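Local coordinates for protein beta-lactamase/D-alanine Carboxypeptidase (Yersinia pestis, PDB 3RJU) that probably hydrolyses beta-lactams or cleaves D-alanyl peptides, as a serine hydrolase of the penicillin-binding protein and beta-lactamase family, at residues I63-T68 with Y159-Y164; G79-T84 with I106-L111; K194-T199 with I229-E234. All blocks are in the same frame, centred on the assembly; numbering follows the deposited sequence.

Contact 1 (I63-T68 with Y159-Y164)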
loop_
_atom_site.group_PDB
_atom_site.type_symbol
_atom_site.label_atom_id
_atom_site.label_comp_id
_atom_site.label_asym_id
_atom_site.label_seq_id
_atom_site.Cartn_x
_atom_site.Cartn_y
_atom_site.Cartn_z
ATOM N N ILE A 63 -0.939 -1.147 1.429
ATOM C CA ILE A 63 0.169 -0.186 1.423
ATOM C C ILE A 63 1.360 -0.870 0.724
ATOM O O ILE A 63 2.229 -0.209 0.136
ATOM C CB ILE A 63 0.556 0.277 2.870
ATOM C CG1 ILE A 63 -0.639 0.939 3.574
ATOM C CG2 ILE A 63 1.718 1.228 2.840
ATOM C CD1 ILE A 63 -1.210 2.135 2.861
ATOM N N THR A 64 1.359 -2.204 0.762
ATOM C CA THR A 64 2.346 -3.031 0.056
ATOM C C THR A 64 2.502 -2.590 -1.399
ATOM O O THR A 64 3.616 -2.558 -1.921
ATOM C CB THR A 64 1.926 -4.524 0.062
ATOM O OG1 THR A 64 1.968 -5.026 1.403
ATOM C CG2 THR A 64 2.876 -5.373 -0.816
ATOM N N LYS A 65 1.394 -2.239 -2.052
ATOM C CA LYS A 65 1.443 -1.860 -3.472
ATOM C C LYS A 65 2.339 -0.651 -3.724
ATOM O O LYS A 65 2.977 -0.565 -4.776
ATOM C CB LYS A 65 0.039 -1.562 -3.983
ATOM C CG LYS A 65 -0.867 -2.786 -4.016
ATOM C CD LYS A 65 -2.213 -2.467 -4.638
ATOM C CE LYS A 65 -3.078 -3.713 -4.836
ATOM N NZ LYS A 65 -3.465 -4.353 -3.532
ATOM N N LEU A 66 2.403 0.275 -2.768
ATOM C CA LEU A 66 3.298 1.443 -2.915
ATOM C C LEU A 66 4.758 1.022 -2.949
ATOM O O LEU A 66 5.583 1.631 -3.634
ATOM C CB LEU A 66 3.084 2.448 -1.776
ATOM C CG LEU A 66 1.639 2.938 -1.579
ATOM C CD1 LEU A 66 1.621 3.984 -0.458
ATOM C CD2 LEU A 66 1.100 3.501 -2.893
HETATM N N MSE A 67 5.084 -0.022 -2.201
HETATM C CA MSE A 67 6.448 -0.549 -2.219
HETATM C C MSE A 67 6.743 -1.325 -3.512
HETATM O O MSE A 67 7.851 -1.263 -4.031
HETATM C CB MSE A 67 6.706 -1.403 -0.971
HETATM C CG MSE A 67 6.611 -0.565 0.304
HETATM SE SE MSE A 67 7.001 -1.509 1.925
HETATM C CE MSE A 67 6.422 -0.129 3.203
ATOM N N THR A 68 5.768 -2.065 -4.022
ATOM C CA THR A 68 5.949 -2.730 -5.315
ATOM C C THR A 68 6.222 -1.691 -6.392
ATOM O O THR A 68 7.154 -1.835 -7.177
ATOM C CB THR A 68 4.718 -3.545 -5.690
ATOM O OG1 THR A 68 4.319 -4.309 -4.538
ATOM C CG2 THR A 68 5.023 -4.482 -6.858
ATOM N N TYR A 159 -9.415 -2.016 -9.613
ATOM C CA TYR A 159 -8.417 -2.319 -8.596
ATOM C C TYR A 159 -8.124 -3.808 -8.611
ATOM O O TYR A 159 -9.050 -4.633 -8.594
ATOM C CB TYR A 159 -8.981 -1.938 -7.246
ATOM C CG TYR A 159 -8.017 -2.047 -6.107
ATOM C CD1 TYR A 159 -7.118 -1.013 -5.842
ATOM C CD2 TYR A 159 -8.004 -3.167 -5.277
ATOM C CE1 TYR A 159 -6.235 -1.075 -4.776
ATOM C CE2 TYR A 159 -7.116 -3.249 -4.207
ATOM C CZ TYR A 159 -6.239 -2.195 -3.951
ATOM O OH TYR A 159 -5.379 -2.254 -2.881
ATOM N N SER A 160 -6.841 -4.151 -8.613
ATOM C CA SER A 160 -6.446 -5.550 -8.715
ATOM C C SER A 160 -5.283 -5.916 -7.794
ATOM O O SER A 160 -4.258 -5.221 -7.738
ATOM C CB SER A 160 -6.125 -5.922 -10.169
ATOM O OG SER A 160 -5.682 -7.262 -10.248
ATOM N N ASN A 161 -5.487 -6.993 -7.042
ATOM C CA ASN A 161 -4.425 -7.656 -6.307
ATOM C C ASN A 161 -3.605 -8.560 -7.219
ATOM O O ASN A 161 -2.368 -8.487 -7.218
ATOM C CB ASN A 161 -5.023 -8.429 -5.141
ATOM C CG ASN A 161 -5.635 -7.495 -4.106
ATOM O OD1 ASN A 161 -5.109 -6.411 -3.863
ATOM N ND2 ASN A 161 -6.744 -7.908 -3.494
ATOM N N LEU A 162 -4.302 -9.388 -8.002
ATOM C CA LEU A 162 -3.646 -10.272 -8.964
ATOM C C LEU A 162 -2.606 -9.528 -9.813
ATOM O O LEU A 162 -1.467 -9.979 -9.946
ATOM C CB LEU A 162 -4.685 -10.886 -9.890
ATOM C CG LEU A 162 -4.143 -11.707 -11.054
ATOM C CD1 LEU A 162 -3.282 -12.870 -10.518
ATOM C CD2 LEU A 162 -5.307 -12.215 -11.921
ATOM N N ALA A 163 -3.003 -8.406 -10.407
ATOM C CA ALA A 163 -2.102 -7.657 -11.268
ATOM C C ALA A 163 -0.836 -7.205 -10.533
ATOM O O ALA A 163 0.255 -7.200 -11.110
ATOM C CB ALA A 163 -2.839 -6.456 -11.903
ATOM N N TYR A 164 -0.985 -6.798 -9.269
ATOM C CA TYR A 164 0.149 -6.345 -8.478
ATOM C C TYR A 164 1.105 -7.479 -8.085
ATOM O O TYR A 164 2.318 -7.266 -7.992
ATOM C CB TYR A 164 -0.304 -5.550 -7.243
ATOM C CG TYR A 164 -0.068 -4.071 -7.414
ATOM C CD1 TYR A 164 1.134 -3.500 -7.026
ATOM C CD2 TYR A 164 -1.030 -3.253 -8.020
ATOM C CE1 TYR A 164 1.384 -2.152 -7.201
ATOM C CE2 TYR A 164 -0.790 -1.897 -8.209
ATOM C CZ TYR A 164 0.423 -1.352 -7.785
ATOM O OH TYR A 164 0.684 -0.016 -7.955
#
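Lys-65 reaches from helix 64-77 across to Tyr-159 and Asn-161, and its NZ gives a hydrogen bond to each. NZ lies 2.7 Å from OD1 of Asn-161, nearly in line with the C=O bond (167° at the oxygen), and 2.9 Å from OH of Tyr-159. The chain is extended as far as CE and turns at its last torsion (chi4 65°), which brings NZ to the two oxygens. NZ is also hydrogen-bonded with Ser-62 OG and Ser-226 O. The aliphatic part of the lysine lies over one face of the Tyr-164 ring: CG sits 3.7 Å from the ring centroid in a CH-pi contact, while Thr-68 CB meets the same ring at its edge. In the next shell, Tyr-164 OH bonds to Ala-112 O and Ser-69 OG, Asn-161 ND2 to Glu-121, and Ser-160 OG, bonded to Pro-119 O, accepts a capping bond from Ala-163 N ahead of the turn leading into the helix. Tyr-159 OH also bonds to Lys-302 NZ and, weakly, to a bound citrate. Ser-62, Lys-65 and the Tyr-159/Asn-161 pair fit the family's SxxK and YxN patterns, so lysine and tyrosine probably serve proton transfer around a nucleophilic serine.

Contact 2 (G79-T84 with I106-L111)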
loop_
_atom_site.group_PDB
_atom_site.type_symbol
_atom_site.label_atom_id
_atom_site.label_comp_id
_atom_site.label_asym_id
_atom_site.label_seq_id
_atom_site.Cartn_x
_atom_site.Cartn_y
_atom_site.Cartn_z
ATOM N N GLY A 79 17.733 0.962 -15.160
ATOM C CA GLY A 79 17.730 0.415 -16.509
ATOM C C GLY A 79 17.403 -1.068 -16.595
ATOM O O GLY A 79 17.587 -1.683 -17.647
ATOM N N ILE A 80 16.926 -1.647 -15.492
ATOM C CA ILE A 80 16.594 -3.078 -15.430
ATOM C C ILE A 80 15.190 -3.421 -15.963
ATOM O O ILE A 80 14.963 -4.502 -16.528
ATOM C CB ILE A 80 16.781 -3.615 -13.996
ATOM C CG1 ILE A 80 18.280 -3.627 -13.639
ATOM C CG2 ILE A 80 16.151 -4.993 -13.845
ATOM C CD1 ILE A 80 18.555 -3.901 -12.186
ATOM N N VAL A 81 14.249 -2.500 -15.792
ATOM C CA VAL A 81 12.954 -2.585 -16.481
ATOM C C VAL A 81 12.627 -1.229 -17.053
ATOM O O VAL A 81 13.303 -0.248 -16.747
ATOM C CB VAL A 81 11.778 -3.009 -15.551
ATOM C CG1 VAL A 81 12.063 -4.343 -14.881
ATOM C CG2 VAL A 81 11.447 -1.914 -14.518
ATOM N N LYS A 82 11.596 -1.190 -17.889
ATOM C CA LYS A 82 10.942 0.052 -18.289
ATOM C C LYS A 82 9.481 -0.064 -17.875
ATOM O O LYS A 82 8.897 -1.157 -17.959
ATOM C CB LYS A 82 11.017 0.246 -19.801
ATOM C CG LYS A 82 12.414 0.448 -20.340
ATOM C CD LYS A 82 12.340 0.568 -21.846
ATOM C CE LYS A 82 13.677 0.923 -22.466
ATOM N NZ LYS A 82 13.531 1.080 -23.947
ATOM N N LEU A 83 8.886 1.045 -17.438
ATOM C CA LEU A 83 7.464 1.049 -17.100
ATOM C C LEU A 83 6.609 0.567 -18.263
ATOM O O LEU A 83 5.510 0.039 -18.067
ATOM C CB LEU A 83 6.991 2.434 -16.670
ATOM C CG LEU A 83 7.036 2.683 -15.157
ATOM C CD1 LEU A 83 8.419 2.449 -14.576
ATOM C CD2 LEU A 83 6.532 4.085 -14.867
ATOM N N THR A 84 7.105 0.765 -19.478
ATOM C CA THR A 84 6.360 0.392 -20.678
ATOM C C THR A 84 6.606 -1.048 -21.151
ATOM O O THR A 84 6.048 -1.475 -22.168
ATOM C CB THR A 84 6.680 1.355 -21.815
ATOM O OG1 THR A 84 8.099 1.485 -21.914
ATOM C CG2 THR A 84 6.074 2.729 -21.535
ATOM N N ILE A 106 -0.499 -5.940 -22.185
ATOM C CA ILE A 106 -0.443 -5.416 -20.834
ATOM C C ILE A 106 1.001 -5.040 -20.520
ATOM O O ILE A 106 1.894 -5.863 -20.687
ATOM C CB ILE A 106 -0.924 -6.471 -19.832
ATOM C CG1 ILE A 106 -2.423 -6.713 -20.021
ATOM C CG2 ILE A 106 -0.629 -6.056 -18.387
ATOM C CD1 ILE A 106 -2.927 -7.976 -19.366
ATOM N N ARG A 107 1.227 -3.806 -20.065
ATOM C CA ARG A 107 2.561 -3.341 -19.703
ATOM C C ARG A 107 2.685 -3.150 -18.189
ATOM O O ARG A 107 1.671 -3.123 -17.476
ATOM C CB ARG A 107 2.888 -2.037 -20.434
ATOM C CG ARG A 107 2.751 -2.181 -21.933
ATOM C CD ARG A 107 2.870 -0.833 -22.635
ATOM N NE ARG A 107 2.613 -0.977 -24.067
ATOM C CZ ARG A 107 3.542 -1.243 -24.989
ATOM N NH1 ARG A 107 4.818 -1.369 -24.640
ATOM N NH2 ARG A 107 3.192 -1.367 -26.272
ATOM N N LEU A 108 3.909 -3.025 -17.691
ATOM C CA LEU A 108 4.092 -2.911 -16.241
ATOM C C LEU A 108 3.310 -1.721 -15.671
ATOM O O LEU A 108 2.673 -1.845 -14.630
ATOM C CB LEU A 108 5.569 -2.839 -15.837
ATOM C CG LEU A 108 6.451 -4.006 -16.305
ATOM C CD1 LEU A 108 7.861 -3.843 -15.756
ATOM C CD2 LEU A 108 5.868 -5.383 -15.948
ATOM N N LEU A 109 3.321 -0.600 -16.390
ATOM C CA LEU A 109 2.552 0.587 -16.021
ATOM C C LEU A 109 1.073 0.277 -15.789
ATOM O O LEU A 109 0.438 0.843 -14.878
ATOM C CB LEU A 109 2.713 1.666 -17.103
ATOM C CG LEU A 109 1.820 2.890 -16.947
ATOM C CD1 LEU A 109 2.161 3.611 -15.627
ATOM C CD2 LEU A 109 1.988 3.830 -18.136
ATOM N N HIS A 110 0.510 -0.592 -16.624
ATOM C CA HIS A 110 -0.903 -0.943 -16.495
ATOM C C HIS A 110 -1.143 -1.732 -15.212
ATOM O O HIS A 110 -2.154 -1.538 -14.539
ATOM C CB HIS A 110 -1.409 -1.738 -17.706
ATOM C CG HIS A 110 -1.304 -0.995 -18.999
ATOM N ND1 HIS A 110 -0.585 -1.472 -20.077
ATOM C CD2 HIS A 110 -1.824 0.198 -19.384
ATOM C CE1 HIS A 110 -0.677 -0.608 -21.078
ATOM N NE2 HIS A 110 -1.409 0.421 -20.678
ATOM N N LEU A 111 -0.236 -2.647 -14.888
ATOM C CA LEU A 111 -0.386 -3.402 -13.647
ATOM C C LEU A 111 -0.347 -2.438 -12.463
ATOM O O LEU A 111 -1.126 -2.581 -11.514
ATOM C CB LEU A 111 0.735 -4.439 -13.505
ATOM C CG LEU A 111 0.861 -5.452 -14.650
ATOM C CD1 LEU A 111 2.145 -6.267 -14.440
ATOM C CD2 LEU A 111 -0.352 -6.359 -14.729
#
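Arg-107 stretches alongside the carbonyl of Thr-84 and returns to it with its guanidinium edge. The chain is extended from CG to NE, its CD passes 3.3 Å from Thr-84 O, and a turn about the CD-NE bond (chi4 -90°) brings NH1 to that oxygen at 2.8 Å. The donor lies in the carbonyl plane and the acceptor only 6° out of the guanidinium plane, though the two planes are twisted against each other. One residue back, Leu-83 O accepts from Leu-109 N at 2.8 Å, with 147° at the hydrogen; this N-H belongs to the first turn of helix 108-113.

The two helix leucines go different ways. Leu-108 puts CD1 against the loop, 4.0 Å from Val-81 CB and 3.6 Å from Lys-82 O. Leu-109 CB instead meets Leu-83 CB at 4.4 Å. Tyr-262 touches both Leu-83 and Leu-109, and Met-72 of helix 64-77 touches both Leu-83 and Leu-108. Within 106-111, His-110 turns its ring back so that ND1 accepts from Arg-107 N, which lies close to the ring plane, at 3.0 Å.

Here the loop after helix 64-77, which leaves that helix through a Schellman motif at Gly-79, meets the N-terminus of helix 108-113, with Arg-107 as N-cap residue and a loop carbonyl taking up a first-turn N-H.

Contact 3 (K194-T199 with I229-E234)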
loop_
_atom_site.group_PDB
_atom_site.type_symbol
_atom_site.label_atom_id
_atom_site.label_comp_id
_atom_site.label_asym_id
_atom_site.label_seq_id
_atom_site.Cartn_x
_atom_site.Cartn_y
_atom_site.Cartn_z
ATOM N N LYS A 194 13.687 -3.034 10.228
ATOM C CA LYS A 194 14.135 -4.352 10.640
ATOM C C LYS A 194 12.973 -5.282 10.906
ATOM O O LYS A 194 13.179 -6.472 11.124
ATOM C CB LYS A 194 14.967 -4.234 11.910
ATOM C CG LYS A 194 14.186 -3.547 13.017
ATOM C CD LYS A 194 15.007 -3.245 14.253
ATOM C CE LYS A 194 14.175 -2.435 15.246
ATOM N NZ LYS A 194 14.971 -2.030 16.445
ATOM N N ASN A 195 11.757 -4.743 10.909
ATOM C CA ASN A 195 10.582 -5.587 11.113
ATOM C C ASN A 195 9.621 -5.591 9.935
ATOM O O ASN A 195 8.441 -5.900 10.096
ATOM C CB ASN A 195 9.847 -5.172 12.392
ATOM C CG ASN A 195 10.555 -5.642 13.633
ATOM O OD1 ASN A 195 10.887 -6.813 13.747
ATOM N ND2 ASN A 195 10.829 -4.723 14.554
ATOM N N THR A 196 10.122 -5.237 8.754
ATOM C CA THR A 196 9.282 -5.152 7.562
ATOM C C THR A 196 9.629 -6.328 6.655
ATOM O O THR A 196 10.767 -6.446 6.181
ATOM C CB THR A 196 9.448 -3.791 6.846
ATOM O OG1 THR A 196 9.057 -2.734 7.739
ATOM C CG2 THR A 196 8.592 -3.717 5.570
ATOM N N THR A 197 8.659 -7.216 6.443
ATOM C CA THR A 197 8.981 -8.549 5.962
ATOM C C THR A 197 7.751 -9.269 5.418
ATOM O O THR A 197 6.622 -8.927 5.770
ATOM C CB THR A 197 9.597 -9.398 7.110
ATOM O OG1 THR A 197 9.998 -10.678 6.605
ATOM C CG2 THR A 197 8.603 -9.596 8.263
ATOM N N LEU A 198 7.984 -10.256 4.551
ATOM C CA LEU A 198 6.962 -11.183 4.083
ATOM C C LEU A 198 7.129 -12.528 4.770
ATOM O O LEU A 198 6.325 -13.442 4.583
ATOM C CB LEU A 198 7.080 -11.387 2.570
ATOM C CG LEU A 198 6.789 -10.160 1.713
ATOM C CD1 LEU A 198 7.442 -10.279 0.329
ATOM C CD2 LEU A 198 5.281 -9.911 1.612
ATOM N N THR A 199 8.175 -12.647 5.575
ATOM C CA THR A 199 8.499 -13.914 6.208
ATOM C C THR A 199 8.853 -13.699 7.687
ATOM O O THR A 199 10.009 -13.850 8.095
ATOM C CB THR A 199 9.684 -14.595 5.475
ATOM O OG1 THR A 199 10.812 -13.712 5.469
ATOM C CG2 THR A 199 9.313 -14.899 4.015
ATOM N N ILE A 229 2.838 -7.521 3.081
ATOM C CA ILE A 229 3.941 -7.033 3.912
ATOM C C ILE A 229 3.523 -6.793 5.366
ATOM O O ILE A 229 2.499 -6.177 5.638
ATOM C CB ILE A 229 4.637 -5.777 3.290
ATOM C CG1 ILE A 229 5.351 -6.151 1.985
ATOM C CG2 ILE A 229 5.619 -5.128 4.295
ATOM C CD1 ILE A 229 5.936 -4.948 1.258
ATOM N N TYR A 230 4.301 -7.338 6.291
ATOM C CA TYR A 230 4.195 -6.983 7.702
ATOM C C TYR A 230 5.162 -5.845 7.981
ATOM O O TYR A 230 6.244 -5.782 7.397
ATOM C CB TYR A 230 4.589 -8.141 8.589
ATOM C CG TYR A 230 3.796 -9.415 8.465
ATOM C CD1 TYR A 230 2.735 -9.688 9.342
ATOM C CD2 TYR A 230 4.138 -10.391 7.528
ATOM C CE1 TYR A 230 2.032 -10.868 9.270
ATOM C CE2 TYR A 230 3.421 -11.595 7.450
ATOM C CZ TYR A 230 2.394 -11.832 8.332
ATOM O OH TYR A 230 1.692 -13.019 8.267
ATOM N N SER A 231 4.798 -4.962 8.904
ATOM C CA SER A 231 5.716 -3.910 9.313
ATOM C C SER A 231 5.446 -3.507 10.766
ATOM O O SER A 231 4.816 -4.269 11.530
ATOM C CB SER A 231 5.620 -2.711 8.355
ATOM O OG SER A 231 6.668 -1.779 8.574
ATOM N N THR A 232 5.901 -2.318 11.151
ATOM C CA THR A 232 5.592 -1.776 12.473
ATOM C C THR A 232 5.368 -0.284 12.301
ATOM O O THR A 232 5.778 0.296 11.284
ATOM C CB THR A 232 6.771 -1.947 13.443
ATOM O OG1 THR A 232 7.913 -1.265 12.896
ATOM C CG2 THR A 232 7.103 -3.433 13.681
ATOM N N PRO A 233 4.729 0.361 13.282
ATOM C CA PRO A 233 4.598 1.811 13.154
ATOM C C PRO A 233 5.955 2.510 12.977
ATOM O O PRO A 233 6.069 3.393 12.128
ATOM C CB PRO A 233 3.930 2.210 14.476
ATOM C CG PRO A 233 3.059 0.985 14.806
ATOM C CD PRO A 233 3.961 -0.173 14.423
ATOM N N GLU A 234 6.977 2.120 13.730
ATOM C CA GLU A 234 8.249 2.837 13.633
ATOM C C GLU A 234 8.916 2.613 12.261
ATOM O O GLU A 234 9.520 3.541 11.702
ATOM C CB GLU A 234 9.194 2.483 14.808
ATOM C CG GLU A 234 9.779 1.091 14.728
ATOM C CD GLU A 234 10.468 0.655 16.005
ATOM O OE1 GLU A 234 10.620 1.491 16.933
ATOM O OE2 GLU A 234 10.872 -0.528 16.079
HETATM O O HOH W 1 12.631 -1.469 17.846
HETATM O O HOH W 2 10.354 -2.015 13.933
#
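Segments 194-199 and 229-234 run roughly antiparallel and meet in a single beta bridge, the hydrogen-bonded pair Thr-197 and Tyr-230, with Thr-197 N to Tyr-230 O at 3.0 Å and Tyr-230 N to Thr-197 O at 2.9 Å. Strand 230-231 also pairs with strand 58-59, Ser-231 bonding to Ile-58 through the backbone. Beside the bridge Tyr-230 O receives a CA-H...O contact from Thr-196 CA at 3.1 Å. The Tyr-230 ring turns its edge to Thr-197 O, and its hydroxyl reaches Gly-218 O.

Thr-196 divides its two branches. OG1 accepts from Ser-231 OG at 2.7 Å and is bonded to Asp-235 as well; the methyl, anti to the backbone N (chi1 -61° for OG1), packs against CG2 of Ile-229 at 3.5 Å. The other branch of Ile-229, CG1, meets CD2 of Leu-198, and Leu-183 of helix 179-191 touches both of these residues. Thr-197 OG1 accepts from Thr-199 N, an ST turn that bends the chain just after the bridge.

At the other end two waters enter. Asn-195 lays CB against Thr-232 CG2 at 3.5 Å, with OD1 held by Arg-207 and Gln-204. One water takes hydrogens from Asn-195 ND2 and Thr-232 OG1 and gives one to Glu-234 OE2 at 2.7 Å; the second joins that oxygen to Lys-194 NZ. Lys-194 NZ and Glu-234 OE2 stay 4.4 Å apart, beyond a salt bridge. Thr-232 is the N-cap of helix 233-241, its OG1 accepting from Asp-235 N.

Asp-235 thus links the cap to Thr-196 and Asn-195 N, while OE2, receiving hydrogens from both waters, would probably keep its negative charge; the two charges probably stabilise each other through the bridging water.

Along the chain, contact 2 is nested inside the loop closed by contact 1, and contact 3 follows both. Contact 1 lies closest to the middle of the molecule, its centre about 14 Å from that of contact 2 and about 16 Å from that of contact 3; contacts 2 and 3 do not touch, their nearest atoms being about 15 Å apart. Helix 64-77 begins in contact 1 and leads into the loop of contact 2; from the helix 108-113 side, Leu-111 packs on Tyr-164 and Ala-163. Toward contact 3, Thr-64 OG1 probably bonds to Ile-229 N, and Met-67 packs on Ile-229. Contact 1, the probable active-site pairing, is thus touched by residues of both other contacts.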